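Local coordinates for chitinase A (Cycas revoluta, PDB 4MNK), which probably hydrolyses chitin, as a class V plant chitinase of glycoside hydrolase family 18, and binds N-acetylglucosamine oligomers in its cleft, at residues Q97-V100 against K101-A105; N331-I334 against D335-P339. All coordinates share one frame; numbering follows the deposited sequence. Where two conformers were deposited one is given.

Contact 1: Q97-V100 against K101-A105; sequences QRFV and KSSIA
Four successive i to i+4 backbone bonds run through the middle of helix 93-110, in the TIM barrel of family 18, starting with K101 N, which donates a hydrogen bond to Q97 O at 3.1 Å. S102 adds a side-chain bond to one of these carbonyls, and S103 may add another. R98 O is gripped twice by S102: the backbone N comes to 3.0 Å of it, and the hydroxyl OG to 2.8 Å of the same oxygen. The two donors arrive from opposite faces of the carbonyl plane, each tilted by about 26°. A chi1 of 64° sets OG of S102 between its own N and carbonyl carbon, the position from which a short side chain can fold back onto the preceding turn. In one of its two conformers, S103 takes the same rotation and OG lies 3.0 Å from both F99 O and V100 O, within reach of either. Serine suits these helical sites because its hydroxyl can bond to a carbonyl of the preceding turn. V100 and I104 lie side by side on another face, with V100 CG1 at 4.1 Å from I104 CD1, as suits branched aliphatics on an inward flank. K101, in contrast, extends its aliphatic chain from the exposed side and turns only at the amine. The inward residues knit the helix to the barrel: F99 and S103 rest on I75 of strand 70-77 and on L117 and L115, respectively, of strand 114-119, while V100 and I104 meet A141 of helix 125-149. At the other flank R98 NE and NH2 hydrogen-bond to the carbonyls of T42 and P41, and S102 OG is hydrogen-bonded to V45 N, tying the helix to that loop.

Contact 2: N331-I334 against D335-P339; sequences NQDI and DAILP. With NAG (2-acetamido-2-deoxy-beta-D-glucopyranose), chain B.
With CG anti to the backbone N (chi1 -173°) and chi2 at -12°, D333 turns its carboxylate onto the first amides of helix 337-346. OD2 accepts a hydrogen bond from L338 N at 2.8 Å through its syn lone pair, in a nearly straight bond of 165°. I337 N reaches OD1 at 3.0 Å from above the carboxylate plane, so each oxygen holds one amide. A water donates to OD1 at 2.7 Å and accepts from D335 N, bridging the turn. An aspartate fits here because its short, forked side chain can serve two neighbouring N-H groups, and its negative charge probably interacts well with the helix dipole. P339, which has no N-H to offer, sets CD 3.2 Å from OD2. An alanine in place of D333 would probably leave the amides of I337 and L338 without their acceptor and loosen the start of the helix. The backbone adds A336 N to D333 O at 2.9 Å. The preceding residue, Q332, donates from NE2 to O7 of NAG at 2.9 Å. The arrangement is a type I beta turn leading into a helix with A336 at its N-cap position, D333 at the turn's start accepting the first two helix amides, beside the sugar-binding pocket.

Contacts 1 and 2 are separate local motifs of one chain: their centres are about 33 Å apart, their nearest atoms about 22 Å, and they do not touch. Contact 1 lies mid-helix, about 23 Å from the centre of the chain, and the helix packs behind strand 114-119, which carries D118 of the glycan pocket and is followed directly by E120. Contact 2 is nearer the centre, at about 15 Å, and follows strand 324-328, which carries W328, another residue bonded to the same sugar as Q332. Contact 1 thus belongs to the outer layer of the barrel, whereas contact 2 joins the pocket edge to the final helix of the chain.

Contact 1: Q97-V100 against K101-A105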
loop_
_atom_site.group_PDB
_atom_site.type_symbol
_atom_site.label_atom_id
_atom_site.label_comp_id
_atom_site.label_asym_id
_atom_site.label_seq_id
_atom_site.Cartn_x
_atom_site.Cartn_y
_atom_site.Cartn_z
ATOM N N GLN A 97 -3.821 -11.246 -22.553
ATOM C CA GLN A 97 -4.996 -12.121 -22.543
ATOM C C GLN A 97 -4.840 -13.249 -21.518
ATOM O O GLN A 97 -5.770 -13.538 -20.761
ATOM C CB GLN A 97 -5.256 -12.681 -23.947
ATOM C CG GLN A 97 -6.632 -13.318 -24.144
ATOM C CD GLN A 97 -6.987 -13.522 -25.613
ATOM O OE1 GLN A 97 -6.162 -13.309 -26.506
ATOM N NE2 GLN A 97 -8.225 -13.935 -25.867
ATOM N N ARG A 98 -3.662 -13.871 -21.490
ATOM C CA ARG A 98 -3.376 -14.947 -20.541
ATOM C C ARG A 98 -3.401 -14.436 -19.100
ATOM O O ARG A 98 -3.937 -15.103 -18.214
ATOM C CB ARG A 98 -2.037 -15.626 -20.855
ATOM C CG ARG A 98 -1.988 -16.301 -22.226
ATOM C CD ARG A 98 -0.798 -17.238 -22.370
ATOM N NE ARG A 98 0.487 -16.552 -22.228
ATOM C CZ ARG A 98 1.135 -15.936 -23.213
ATOM N NH1 ARG A 98 0.626 -15.896 -24.438
ATOM N NH2 ARG A 98 2.299 -15.349 -22.969
ATOM N N PHE A 99 -2.836 -13.248 -18.882
ATOM C CA PHE A 99 -2.825 -12.604 -17.568
ATOM C C PHE A 99 -4.243 -12.323 -17.080
ATOM O O PHE A 99 -4.581 -12.616 -15.937
ATOM C CB PHE A 99 -2.021 -11.301 -17.621
ATOM C CG PHE A 99 -2.033 -10.515 -16.331
ATOM C CD1 PHE A 99 -0.981 -10.621 -15.426
ATOM C CD2 PHE A 99 -3.086 -9.656 -16.026
ATOM C CE1 PHE A 99 -0.979 -9.890 -14.236
ATOM C CE2 PHE A 99 -3.095 -8.924 -14.836
ATOM C CZ PHE A 99 -2.039 -9.046 -13.942
ATOM N N VAL A 100 -5.061 -11.745 -17.954
ATOM C CA VAL A 100 -6.422 -11.358 -17.595
ATOM C C VAL A 100 -7.255 -12.586 -17.210
ATOM O O VAL A 100 -7.911 -12.594 -16.162
ATOM C CB VAL A 100 -7.078 -10.530 -18.728
ATOM C CG1 VAL A 100 -8.579 -10.450 -18.554
ATOM C CG2 VAL A 100 -6.472 -9.132 -18.774
ATOM N N LYS A 101 -7.192 -13.628 -18.038
ATOM C CA LYS A 101 -7.937 -14.864 -17.799
ATOM C C LYS A 101 -7.489 -15.549 -16.506
ATOM O O LYS A 101 -8.324 -15.957 -15.691
ATOM C CB LYS A 101 -7.789 -15.817 -18.988
ATOM C CG LYS A 101 -8.567 -17.120 -18.858
ATOM C CD LYS A 101 -8.336 -18.017 -20.068
ATOM C CE LYS A 101 -9.130 -19.310 -19.967
ATOM N NZ LYS A 101 -10.600 -19.083 -20.069
ATOM N N SER A 102 -6.176 -15.674 -16.322
ATOM C CA SER A 102 -5.631 -16.371 -15.157
ATOM C C SER A 102 -5.821 -15.610 -13.840
ATOM O O SER A 102 -5.992 -16.233 -12.794
ATOM C CB SER A 102 -4.161 -16.747 -15.361
ATOM O OG SER A 102 -3.345 -15.597 -15.478
ATOM N N SER A 103 -5.796 -14.280 -13.892
ATOM C CA SER A 103 -5.980 -13.472 -12.682
ATOM C C SER A 103 -7.408 -13.573 -12.150
ATOM O O SER A 103 -7.617 -13.711 -10.944
ATOM C CB SER A 103 -5.592 -12.011 -12.920
ATOM O OG SER A 103 -6.416 -11.411 -13.900
ATOM N N ILE A 104 -8.384 -13.519 -13.055
ATOM C CA ILE A 104 -9.787 -13.680 -12.686
ATOM C C ILE A 104 -10.020 -15.084 -12.119
ATOM O O ILE A 104 -10.657 -15.239 -11.074
ATOM C CB ILE A 104 -10.716 -13.376 -13.881
ATOM C CG1 ILE A 104 -10.672 -11.878 -14.203
ATOM C CG2 ILE A 104 -12.146 -13.834 -13.597
ATOM C CD1 ILE A 104 -11.215 -11.523 -15.563
ATOM N N ALA A 105 -9.462 -16.094 -12.787
ATOM C CA ALA A 105 -9.564 -17.480 -12.330
ATOM C C ALA A 105 -8.934 -17.671 -10.950
ATOM O O ALA A 105 -9.471 -18.399 -10.118
ATOM C CB ALA A 105 -8.932 -18.430 -13.343
#

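Contact 2: N331-I334 against D335-P339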
loop_
_atom_site.group_PDB
_atom_site.type_symbol
_atom_site.label_atom_id
_atom_site.label_comp_id
_atom_site.label_asym_id
_atom_site.label_seq_id
_atom_site.Cartn_x
_atom_site.Cartn_y
_atom_site.Cartn_z
ATOM N N ASN A 331 1.031 -7.088 9.558
ATOM C CA ASN A 331 1.954 -7.858 10.393
ATOM C C ASN A 331 2.912 -6.976 11.191
ATOM O O ASN A 331 3.522 -7.438 12.153
ATOM C CB ASN A 331 2.761 -8.836 9.536
ATOM C CG ASN A 331 3.639 -8.132 8.519
ATOM O OD1 ASN A 331 4.859 -8.303 8.498
ATOM N ND2 ASN A 331 3.023 -7.324 7.679
ATOM N N GLN A 332 3.037 -5.712 10.793
ATOM C CA GLN A 332 3.996 -4.791 11.410
ATOM C C GLN A 332 3.470 -4.086 12.665
ATOM O O GLN A 332 4.221 -3.377 13.340
ATOM C CB GLN A 332 4.462 -3.761 10.383
ATOM C CG GLN A 332 5.215 -4.344 9.196
ATOM C CD GLN A 332 5.435 -3.327 8.087
ATOM O OE1 GLN A 332 4.612 -2.429 7.872
ATOM N NE2 GLN A 332 6.542 -3.464 7.374
ATOM N N ASP A 333 2.184 -4.275 12.958
ATOM C CA ASP A 333 1.550 -3.746 14.164
ATOM C C ASP A 333 0.802 -4.912 14.803
ATOM O O ASP A 333 -0.417 -5.061 14.641
ATOM C CB ASP A 333 0.605 -2.594 13.797
ATOM C CG ASP A 333 0.019 -1.877 15.011
ATOM O OD1 ASP A 333 0.138 -2.360 16.160
ATOM O OD2 ASP A 333 -0.584 -0.807 14.797
ATOM N N ILE A 334 1.548 -5.748 15.515
ATOM C CA ILE A 334 1.017 -7.034 15.975
ATOM C C ILE A 334 -0.163 -6.898 16.939
ATOM O O ILE A 334 -1.048 -7.753 16.954
ATOM C CB ILE A 334 2.122 -7.989 16.519
ATOM C CG1 ILE A 334 2.769 -7.443 17.795
ATOM C CG2 ILE A 334 3.170 -8.269 15.437
ATOM C CD1 ILE A 334 3.598 -8.468 18.556
ATOM N N ASP A 335 -0.190 -5.813 17.710
ATOM C CA ASP A 335 -1.288 -5.558 18.644
ATOM C C ASP A 335 -2.413 -4.716 18.031
ATOM O O ASP A 335 -3.381 -4.369 18.713
ATOM C CB ASP A 335 -0.757 -4.911 19.931
ATOM C CG ASP A 335 0.117 -5.854 20.741
ATOM O OD1 ASP A 335 -0.273 -7.027 20.911
ATOM O OD2 ASP A 335 1.190 -5.423 21.210
ATOM N N ALA A 336 -2.276 -4.405 16.741
ATOM C CA ALA A 336 -3.250 -3.597 15.991
ATOM C C ALA A 336 -3.598 -2.262 16.667
ATOM O O ALA A 336 -4.758 -1.838 16.687
ATOM C CB ALA A 336 -4.515 -4.410 15.681
ATOM N N ILE A 337 -2.575 -1.601 17.203
ATOM C CA ILE A 337 -2.738 -0.316 17.877
ATOM C C ILE A 337 -3.224 0.757 16.901
ATOM O O ILE A 337 -4.203 1.459 17.164
ATOM C CB ILE A 337 -1.410 0.132 18.552
ATOM C CG1 ILE A 337 -0.906 -0.932 19.543
ATOM C CG2 ILE A 337 -1.546 1.522 19.197
ATOM C CD1 ILE A 337 -1.877 -1.308 20.664
ATOM N N LEU A 338 -2.546 0.866 15.765
ATOM C CA LEU A 338 -2.872 1.907 14.801
ATOM C C LEU A 338 -4.150 1.620 14.000
ATOM O O LEU A 338 -4.944 2.532 13.785
ATOM C CB LEU A 338 -1.667 2.243 13.916
ATOM C CG LEU A 338 -0.421 2.691 14.691
ATOM C CD1 LEU A 338 0.714 2.995 13.738
ATOM C CD2 LEU A 338 -0.705 3.897 15.586
ATOM N N PRO A 339 -4.376 0.353 13.585
ATOM C CA PRO A 339 -5.687 0.080 12.990
ATOM C C PRO A 339 -6.875 0.365 13.923
ATOM O O PRO A 339 -7.935 0.770 13.448
ATOM C CB PRO A 339 -5.598 -1.406 12.622
ATOM C CG PRO A 339 -4.147 -1.609 12.343
ATOM C CD PRO A 339 -3.459 -0.788 13.398
HETATM C C1 NAG B . 7.862 -4.210 1.041
HETATM C C2 NAG B . 8.392 -4.575 2.422
HETATM C C3 NAG B . 9.419 -5.700 2.322
HETATM C C4 NAG B . 8.913 -6.878 1.480
HETATM C C5 NAG B . 8.192 -6.418 0.202
HETATM C C6 NAG B . 7.423 -7.565 -0.453
HETATM C C7 NAG B . 8.387 -2.800 4.099
HETATM C C8 NAG B . 9.120 -1.622 4.667
HETATM N N2 NAG B . 8.977 -3.418 3.077
HETATM O O3 NAG B . 9.735 -6.144 3.624
HETATM O O4 NAG B . 10.013 -7.688 1.113
HETATM O O5 NAG B . 7.283 -5.357 0.450
HETATM O O6 NAG B . 6.342 -7.961 0.365
HETATM O O7 NAG B . 7.306 -3.144 4.578
HETATM O O HOH W 1 1.886 -3.624 17.846
#